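Local coordinates for putative exported protein (PDB 4PJ2), which probably inhibits i-type (invertebrate-type) lysozymes in the bacterial periplasm and carries a bound magnesium ion, at residues D72-L77 against T96-E101; K7-P12 against K62-L67; Q15-S20 against Y32-Y37. All coordinates share one frame; numbering follows the deposited sequence. Where two conformers were deposited one is given.

Contact 1 (D72-L77 against T96-E101); sequences DKQPEL and TLNPQE. With MG (magnesium ion), chain G.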
# COMPACT_ATOMS: atom_id res chain seq x y z
N ASP A 72 16.53 -23.62 -5.42
CA ASP A 72 17.40 -23.92 -6.56
C ASP A 72 18.71 -23.13 -6.51
O ASP A 72 19.45 -23.08 -7.49
CB ASP A 72 16.68 -23.67 -7.90
CG ASP A 72 16.41 -22.20 -8.17
OD1 ASP A 72 16.89 -21.32 -7.42
OD2 ASP A 72 15.71 -21.91 -9.17
N LYS A 73 18.97 -22.51 -5.36
CA LYS A 73 20.21 -21.79 -5.10
C LYS A 73 20.39 -20.54 -5.96
O LYS A 73 21.48 -19.97 -6.03
CB LYS A 73 21.42 -22.73 -5.22
CG LYS A 73 21.40 -23.83 -4.17
CD LYS A 73 22.49 -24.86 -4.37
CE LYS A 73 22.49 -25.87 -3.24
NZ LYS A 73 23.86 -26.35 -2.89
N GLN A 74 19.31 -20.10 -6.59
CA GLN A 74 19.26 -18.82 -7.30
C GLN A 74 18.20 -17.96 -6.64
O GLN A 74 17.19 -18.48 -6.18
CB GLN A 74 18.88 -19.02 -8.77
CG GLN A 74 19.82 -19.89 -9.57
CD GLN A 74 19.57 -19.77 -11.07
OE1 GLN A 74 18.47 -20.07 -11.55
NE2 GLN A 74 20.58 -19.31 -11.80
N PRO A 75 18.41 -16.63 -6.58
CA PRO A 75 17.37 -15.82 -5.93
C PRO A 75 16.16 -15.56 -6.81
O PRO A 75 16.30 -15.33 -8.02
CB PRO A 75 18.09 -14.51 -5.63
CG PRO A 75 19.14 -14.41 -6.69
CD PRO A 75 19.60 -15.83 -6.91
N GLU A 76 14.99 -15.63 -6.20
CA GLU A 76 13.75 -15.08 -6.76
C GLU A 76 13.71 -13.62 -6.42
O GLU A 76 14.37 -13.17 -5.48
CB GLU A 76 12.54 -15.77 -6.13
CG GLU A 76 12.20 -17.09 -6.78
CD GLU A 76 13.33 -18.11 -6.65
OE1 GLU A 76 13.62 -18.57 -5.52
OE2 GLU A 76 13.94 -18.45 -7.69
N LEU A 77 12.95 -12.86 -7.21
CA LEU A 77 12.68 -11.47 -6.88
C LEU A 77 11.39 -11.38 -6.13
O LEU A 77 10.39 -11.95 -6.55
CB LEU A 77 12.56 -10.66 -8.18
CG LEU A 77 12.08 -9.22 -8.02
CD1 LEU A 77 13.06 -8.33 -7.29
CD2 LEU A 77 11.75 -8.64 -9.39
N THR A 96 10.30 -15.82 -10.48
CA THR A 96 11.50 -16.51 -10.92
C THR A 96 12.05 -15.77 -12.12
O THR A 96 11.28 -15.21 -12.91
CB THR A 96 11.25 -17.98 -11.28
OG1 THR A 96 10.14 -18.07 -12.16
CG2 THR A 96 10.98 -18.78 -10.04
N LEU A 97 13.39 -15.76 -12.22
CA LEU A 97 14.13 -15.08 -13.28
C LEU A 97 15.53 -15.71 -13.48
O LEU A 97 16.39 -15.68 -12.58
CB LEU A 97 14.32 -13.59 -13.01
CG LEU A 97 13.82 -12.99 -11.71
CD1 LEU A 97 14.65 -13.47 -10.53
CD2 LEU A 97 13.90 -11.51 -11.81
N ASN A 98 15.77 -16.26 -14.66
CA ASN A 98 17.07 -16.86 -14.96
C ASN A 98 17.29 -16.93 -16.48
O ASN A 98 16.36 -16.74 -17.27
CB ASN A 98 17.18 -18.25 -14.32
CG ASN A 98 16.06 -19.17 -14.72
OD1 ASN A 98 15.96 -19.58 -15.88
ND2 ASN A 98 15.19 -19.50 -13.76
N PRO A 99 18.53 -17.17 -16.89
CA PRO A 99 18.80 -17.20 -18.33
C PRO A 99 18.05 -18.30 -19.08
O PRO A 99 17.68 -18.10 -20.23
CB PRO A 99 20.32 -17.45 -18.39
CG PRO A 99 20.84 -16.96 -17.09
CD PRO A 99 19.76 -17.25 -16.09
N GLN A 100 17.83 -19.44 -18.43
CA GLN A 100 17.26 -20.61 -19.11
C GLN A 100 15.77 -20.45 -19.41
O GLN A 100 15.30 -20.81 -20.49
CB GLN A 100 17.48 -21.88 -18.26
CG GLN A 100 18.94 -22.28 -18.08
CD GLN A 100 19.73 -21.32 -17.19
OE1 GLN A 100 19.19 -20.72 -16.25
NE2 GLN A 100 21.01 -21.17 -17.49
N GLU A 101 15.04 -19.88 -18.45
CA GLU A 101 13.59 -19.90 -18.49
C GLU A 101 13.01 -18.51 -18.65
O GLU A 101 11.87 -18.35 -19.11
CB GLU A 101 13.05 -20.51 -17.19
CG GLU A 101 13.73 -21.80 -16.76
CD GLU A 101 13.22 -23.02 -17.50
OE1 GLU A 101 12.59 -22.85 -18.56
OE2 GLU A 101 13.45 -24.15 -17.01
MG MG G . 15.52 -19.89 -6.39
O HOH W 1 15.89 -19.15 -10.98
O HOH W 2 14.82 -16.90 -9.66
O HOH W 3 17.96 -15.42 -10.30
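At the magnesium site, the last part of the metal-binding loop, Q74 to E76, lies beside T96, L97 and N98 at the open end of a beta hairpin. D72 OD1 and the backbone O of Q74 each reach the magnesium at 2.2 Å, while E76 grips it with both carboxylate oxygens, OE1 and OE2, at 2.5 Å. D68 and N70 complete the shell; the metal and L69 N, bonded to E76 OE1, together hold the carboxylate's rotation. D72 OD1 also accepts a hydrogen bond from the backbone N of Q74, closing an Asx turn. Ligands on alternate residues, with a main-chain carbonyl at the seventh position, recall the start of an EF-hand loop. Beyond it the strands 76-82 and 90-98 run as antiparallel neighbours, but here they splay. The CA atoms of E76 and T96 are close, those of Q74 and N98 far apart, and no direct hydrogen bond links the two segments.

Water fills in instead. One molecule accepts a hydrogen bond from N98 ND2 at 2.9 Å and lies within bonding range of Q74 OE1, which also sits 3.6 Å from N98 CB; the two amide planes are only 27° apart. Another accepts one from L97 N at 3.1 Å and faces P75 O and E76 OE2, and a third links P75 O with L97 O. Toward the paired strands, methyl groups take over. L97 has a nearly eclipsed chi1 of 4°, which folds CG over its own backbone N and brings CD1 to 3.5 Å from P75 O. Its other methyl, CD2, rests on L77 CB at 4.0 Å. T96 CG2 runs alongside the E76 side chain, 3.8 Å from OE2, while T96 OG1 bonds to D104 O on strand 102-112.

Contact 2 (K7-P12 against K62-L67); sequences KQLTLP and KELKLL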
# COMPACT_ATOMS: atom_id res chain seq x y z
N LYS A 7 13.80 0.97 -9.62
CA LYS A 7 15.04 0.39 -9.13
C LYS A 7 15.54 -0.66 -10.09
O LYS A 7 14.77 -1.42 -10.65
CB LYS A 7 14.83 -0.25 -7.76
CG LYS A 7 16.11 -0.68 -7.04
CD LYS A 7 15.86 -0.90 -5.54
CE LYS A 7 17.10 -1.42 -4.83
NZ LYS A 7 18.19 -0.41 -4.79
N GLN A 8 16.86 -0.68 -10.24
CA GLN A 8 17.54 -1.64 -11.07
C GLN A 8 18.44 -2.51 -10.20
O GLN A 8 19.14 -1.99 -9.33
CB GLN A 8 18.39 -0.87 -12.08
CG GLN A 8 19.18 -1.74 -13.01
CD GLN A 8 20.04 -0.93 -13.94
OE1 GLN A 8 19.58 0.06 -14.50
NE2 GLN A 8 21.31 -1.32 -14.09
N LEU A 9 18.42 -3.82 -10.44
CA LEU A 9 19.22 -4.80 -9.69
C LEU A 9 19.92 -5.75 -10.64
O LEU A 9 19.32 -6.20 -11.61
CB LEU A 9 18.34 -5.64 -8.76
CG LEU A 9 17.65 -4.94 -7.60
CD1 LEU A 9 16.69 -5.90 -6.90
CD2 LEU A 9 18.68 -4.41 -6.63
N THR A 10 21.16 -6.09 -10.33
CA THR A 10 21.88 -7.14 -11.02
C THR A 10 21.71 -8.45 -10.28
O THR A 10 21.98 -8.53 -9.08
CB THR A 10 23.35 -6.82 -11.15
OG1 THR A 10 23.48 -5.60 -11.88
CG2 THR A 10 24.10 -7.93 -11.87
N LEU A 11 21.28 -9.49 -10.97
CA LEU A 11 21.13 -10.81 -10.41
C LEU A 11 22.48 -11.53 -10.42
O LEU A 11 23.37 -11.20 -11.21
CB LEU A 11 20.14 -11.64 -11.21
CG LEU A 11 18.61 -11.52 -11.10
CD1 LEU A 11 18.19 -10.72 -9.89
CD2 LEU A 11 17.98 -11.02 -12.35
N PRO A 12 22.64 -12.55 -9.55
CA PRO A 12 23.92 -13.28 -9.54
C PRO A 12 24.27 -13.90 -10.91
O PRO A 12 25.44 -14.05 -11.24
CB PRO A 12 23.71 -14.37 -8.48
CG PRO A 12 22.69 -13.83 -7.59
CD PRO A 12 21.78 -12.97 -8.43
N LYS A 62 7.46 -0.92 -1.35
CA LYS A 62 8.20 -0.64 -0.13
C LYS A 62 9.65 -1.09 -0.26
O LYS A 62 10.55 -0.40 0.19
CB LYS A 62 7.52 -1.36 1.03
CG LYS A 62 8.18 -1.12 2.38
CD LYS A 62 7.71 -2.12 3.44
CE LYS A 62 8.56 -2.05 4.71
NZ LYS A 62 8.41 -3.27 5.53
N GLU A 63 9.86 -2.26 -0.85
CA GLU A 63 11.21 -2.80 -0.98
C GLU A 63 11.25 -3.95 -1.97
O GLU A 63 10.22 -4.58 -2.26
CB GLU A 63 11.75 -3.25 0.38
CG GLU A 63 11.12 -4.50 0.91
CD GLU A 63 11.74 -4.95 2.23
OE1 GLU A 63 10.97 -5.33 3.13
OE2 GLU A 63 12.99 -4.94 2.36
N LEU A 64 12.45 -4.22 -2.48
CA LEU A 64 12.71 -5.37 -3.34
C LEU A 64 13.65 -6.28 -2.56
O LEU A 64 14.59 -5.80 -1.92
CB LEU A 64 13.42 -4.95 -4.62
CG LEU A 64 12.72 -3.86 -5.42
CD1 LEU A 64 13.52 -3.59 -6.69
CD2 LEU A 64 11.27 -4.22 -5.77
N LYS A 65 13.40 -7.58 -2.63
CA LYS A 65 14.30 -8.56 -2.03
C LYS A 65 14.71 -9.59 -3.06
O LYS A 65 13.94 -9.93 -3.96
CB LYS A 65 13.61 -9.28 -0.87
CG LYS A 65 13.09 -8.38 0.24
CD LYS A 65 12.33 -9.22 1.27
CE LYS A 65 11.85 -8.39 2.44
NZ LYS A 65 12.95 -8.06 3.39
N LEU A 66 15.94 -10.08 -2.92
CA LEU A 66 16.46 -11.17 -3.74
C LEU A 66 16.81 -12.32 -2.81
O LEU A 66 17.76 -12.24 -2.03
CB LEU A 66 17.72 -10.75 -4.50
CG LEU A 66 17.53 -9.73 -5.61
CD1 LEU A 66 18.87 -9.34 -6.21
CD2 LEU A 66 16.61 -10.31 -6.68
N LEU A 67 16.02 -13.38 -2.88
CA LEU A 67 16.17 -14.49 -1.94
C LEU A 67 15.72 -15.77 -2.62
O LEU A 67 14.77 -15.76 -3.38
CB LEU A 67 15.31 -14.25 -0.70
CG LEU A 67 15.75 -13.11 0.23
CD1 LEU A 67 14.70 -12.83 1.29
CD2 LEU A 67 17.07 -13.43 0.89
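Where the two sheets of a beta sandwich face each other along one margin, the side chains of K7, L9 and L11 meet L64 and L66. Strands 6-10 and 60-67 are each the outermost strand of their own four-stranded antiparallel sheet within the chain. They run almost parallel, 11° apart, with their short axes 9.7 Å from each other, a spacing that side chains bridge and that is too wide for backbone pairing.

L64 CD1 receives two residues, K7 and L9. The lysine chain of K7 slides past it in the opposite direction, with CB and CD both 3.7 Å from that methyl. K7 CG stands anti to the backbone N (chi1 -170°), which lays the hydrocarbon part of the lysine along the leucine. From L9 a single methyl does the work: CD1 touches L64 CD1 at 3.9 Å and L66 CG at 4.1 Å, filling the notch between the two leucines of the opposing strand. L11, just past the end of strand 6-10, meets L66 from a second direction, roughly perpendicular to that of L9. The side chains of L11 and L66 cross at about a right angle, and L11 CD1 comes to 3.6 Å from L66 CD2.

Deeper in the sandwich, V17 lies beside L9, V19 beside L64, and L77 beside L66. On the other face of strand 60-67, K65 makes a weak salt bridge to E63, and helix 118-123 packs through I119 on K65 and L67. A classic beta bulge at K62 and E63, both opposite V80, interrupts the regular pairing at the start of this segment. With no hydrogen bond between the two margins, leucine methyls and the methylenes of solvent-exposed K7 shield the sandwich edge without directional bonds across it.

Contact 3 (Q15-S20 against Y32-Y37); sequences QVVTVS and YDVRLY. With GOL (glycerol), chain E.
T18 holds OG1 between its backbone N and carbonyl carbon (chi1 68°), and Y37 turns its ring anti to the carbonyl carbon (chi1 -57°), which brings T18 OG1 to the ring edge, 3.9 Å from CE2. A water joins the two residues, 2.7 Å from T18 OG1 and 2.8 Å from Y37 OH. They belong to an antiparallel beta hairpin, strands 16-21 and 30-37, the central pair of one sheet of the sandwich. The backbones zip together in three hydrogen-bonded pairs, V16 with Y37, T18 with R35 and S20 with D33, each closed by two N-H to O bonds; that from V16 N to Y37 O is nearly straight at 3.0 Å. Between them V17 faces L36 and V19 faces V34 as non-hydrogen-bonded pairs on the buried face, where V17, V19 and V34 pack on L77. There V19 CG1 runs beside Y32 CD1 at 4.0 Å, while Y32 OH reaches over to D93. At the end of the same face Q15 OE1 lies 3.6 Å from L36 CD1.

The opposite face carries the polar groups T18, S20, D33 and R35 beside V16 and Y37. A second water ties T18 OG1, S20 OG and D33 OD2 together. A glycerol, probably from the crystallisation liquor, donates through O2 to D33 OD1 at 2.7 Å. Along the strand, R35 NH1 makes a salt bridge to D33 OD2 at 2.8 Å, coming from above the carboxylate plane.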
# COMPACT_ATOMS: atom_id res chain seq x y z
N GLN A 15 22.06 -11.37 -15.25
CA GLN A 15 20.86 -10.70 -15.75
C GLN A 15 20.56 -9.50 -14.90
O GLN A 15 21.03 -9.39 -13.74
CB GLN A 15 19.67 -11.63 -15.76
CG GLN A 15 19.79 -12.80 -16.67
CD GLN A 15 18.47 -13.56 -16.81
OE1 GLN A 15 17.80 -13.87 -15.82
NE2 GLN A 15 18.10 -13.84 -18.02
N VAL A 16 19.77 -8.60 -15.45
CA VAL A 16 19.44 -7.35 -14.77
C VAL A 16 17.93 -7.19 -14.79
O VAL A 16 17.27 -7.49 -15.78
CB VAL A 16 20.11 -6.17 -15.48
CG1 VAL A 16 19.65 -4.84 -14.90
CG2 VAL A 16 21.62 -6.32 -15.39
N VAL A 17 17.38 -6.71 -13.68
CA VAL A 17 15.95 -6.50 -13.58
C VAL A 17 15.70 -5.05 -13.17
O VAL A 17 16.44 -4.48 -12.39
CB VAL A 17 15.30 -7.55 -12.60
CG1 VAL A 17 15.69 -7.31 -11.16
CG2 VAL A 17 13.82 -7.54 -12.70
N THR A 18 14.64 -4.46 -13.71
CA THR A 18 14.14 -3.20 -13.21
C THR A 18 12.70 -3.37 -12.74
O THR A 18 11.97 -4.22 -13.24
CB THR A 18 14.20 -2.07 -14.24
OG1 THR A 18 13.28 -2.35 -15.29
CG2 THR A 18 15.60 -1.90 -14.80
N VAL A 19 12.33 -2.56 -11.77
CA VAL A 19 10.98 -2.56 -11.22
C VAL A 19 10.53 -1.12 -11.15
O VAL A 19 11.23 -0.28 -10.60
CB VAL A 19 10.94 -3.20 -9.82
CG1 VAL A 19 9.50 -3.19 -9.28
CG2 VAL A 19 11.48 -4.62 -9.88
N SER A 20 9.34 -0.85 -11.69
CA SER A 20 8.81 0.50 -11.80
C SER A 20 7.34 0.54 -11.46
O SER A 20 6.60 -0.35 -11.86
CB SER A 20 8.87 0.98 -13.25
OG SER A 20 10.18 1.12 -13.71
N TYR A 32 2.63 -2.07 -11.12
CA TYR A 32 4.06 -1.97 -11.29
C TYR A 32 4.46 -2.96 -12.36
O TYR A 32 3.72 -3.88 -12.70
CB TYR A 32 4.80 -2.22 -9.98
CG TYR A 32 4.76 -3.64 -9.49
CD1 TYR A 32 5.76 -4.53 -9.83
CD2 TYR A 32 3.74 -4.08 -8.67
CE1 TYR A 32 5.75 -5.81 -9.34
CE2 TYR A 32 3.72 -5.37 -8.18
CZ TYR A 32 4.72 -6.23 -8.52
OH TYR A 32 4.74 -7.51 -8.05
N ASP A 33 5.65 -2.78 -12.91
CA ASP A 33 6.18 -3.74 -13.86
C ASP A 33 7.56 -4.17 -13.45
O ASP A 33 8.28 -3.46 -12.75
CB ASP A 33 6.16 -3.21 -15.29
CG ASP A 33 7.00 -1.99 -15.50
OD1 ASP A 33 6.44 -0.86 -15.44
OD2 ASP A 33 8.22 -2.16 -15.78
N VAL A 34 7.88 -5.38 -13.89
CA VAL A 34 9.18 -5.99 -13.73
C VAL A 34 9.68 -6.28 -15.13
O VAL A 34 8.98 -6.89 -15.91
CB VAL A 34 9.06 -7.31 -12.95
CG1 VAL A 34 10.42 -7.97 -12.84
CG2 VAL A 34 8.45 -7.08 -11.57
N ARG A 35 10.89 -5.83 -15.43
CA ARG A 35 11.49 -6.02 -16.75
C ARG A 35 12.84 -6.70 -16.57
O ARG A 35 13.62 -6.29 -15.73
CB ARG A 35 11.67 -4.69 -17.48
CG ARG A 35 10.35 -4.08 -17.98
CD ARG A 35 10.57 -2.69 -18.50
NE ARG A 35 9.76 -2.26 -19.64
CZ ARG A 35 8.63 -1.56 -19.59
NH1 ARG A 35 8.01 -1.30 -18.46
NH2 ARG A 35 8.10 -1.17 -20.74
N LEU A 36 13.06 -7.75 -17.36
CA LEU A 36 14.27 -8.55 -17.30
C LEU A 36 15.09 -8.32 -18.55
O LEU A 36 14.56 -8.36 -19.67
CB LEU A 36 13.89 -10.01 -17.21
CG LEU A 36 15.01 -11.03 -17.08
CD1 LEU A 36 15.77 -10.84 -15.78
CD2 LEU A 36 14.45 -12.43 -17.17
N TYR A 37 16.38 -8.11 -18.34
CA TYR A 37 17.37 -7.86 -19.39
C TYR A 37 18.51 -8.87 -19.25
O TYR A 37 18.79 -9.35 -18.16
CB TYR A 37 17.95 -6.45 -19.24
CG TYR A 37 16.90 -5.36 -19.29
CD1 TYR A 37 16.65 -4.65 -20.46
CD2 TYR A 37 16.13 -5.06 -18.15
CE1 TYR A 37 15.68 -3.68 -20.50
CE2 TYR A 37 15.16 -4.10 -18.20
CZ TYR A 37 14.94 -3.41 -19.37
OH TYR A 37 13.95 -2.45 -19.38
C1 GOL E . 6.95 2.80 -17.74
O1 GOL E . 5.82 2.00 -17.87
C2 GOL E . 7.63 2.50 -16.42
O2 GOL E . 8.02 1.13 -16.38
C3 GOL E . 8.83 3.45 -16.39
O3 GOL E . 9.56 3.33 -15.20
O HOH W 4 13.40 -0.60 -17.39
O HOH W 5 10.65 -1.23 -15.00

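Contact 3 is the buried one, an interlocked hairpin inside one sheet. Contact 2 lies nearer the surface and joins the margins of the two sheets, and contact 1 sits partly buried at the metal-bearing end of the other sheet. Elements are shared: strand 6-10 of contact 2 pairs with strand 16-21 of contact 3, L9 N bonding to V17 O, while E76 of contact 1 bonds through its N to L67 O of contact 2. Across the sandwich L77 packs on V34, and Q15 reaches N98 and P99. The chemistry follows position: backbone bonds within a sheet, aliphatic contacts between sheets, and metal and water where the hairpin strands part.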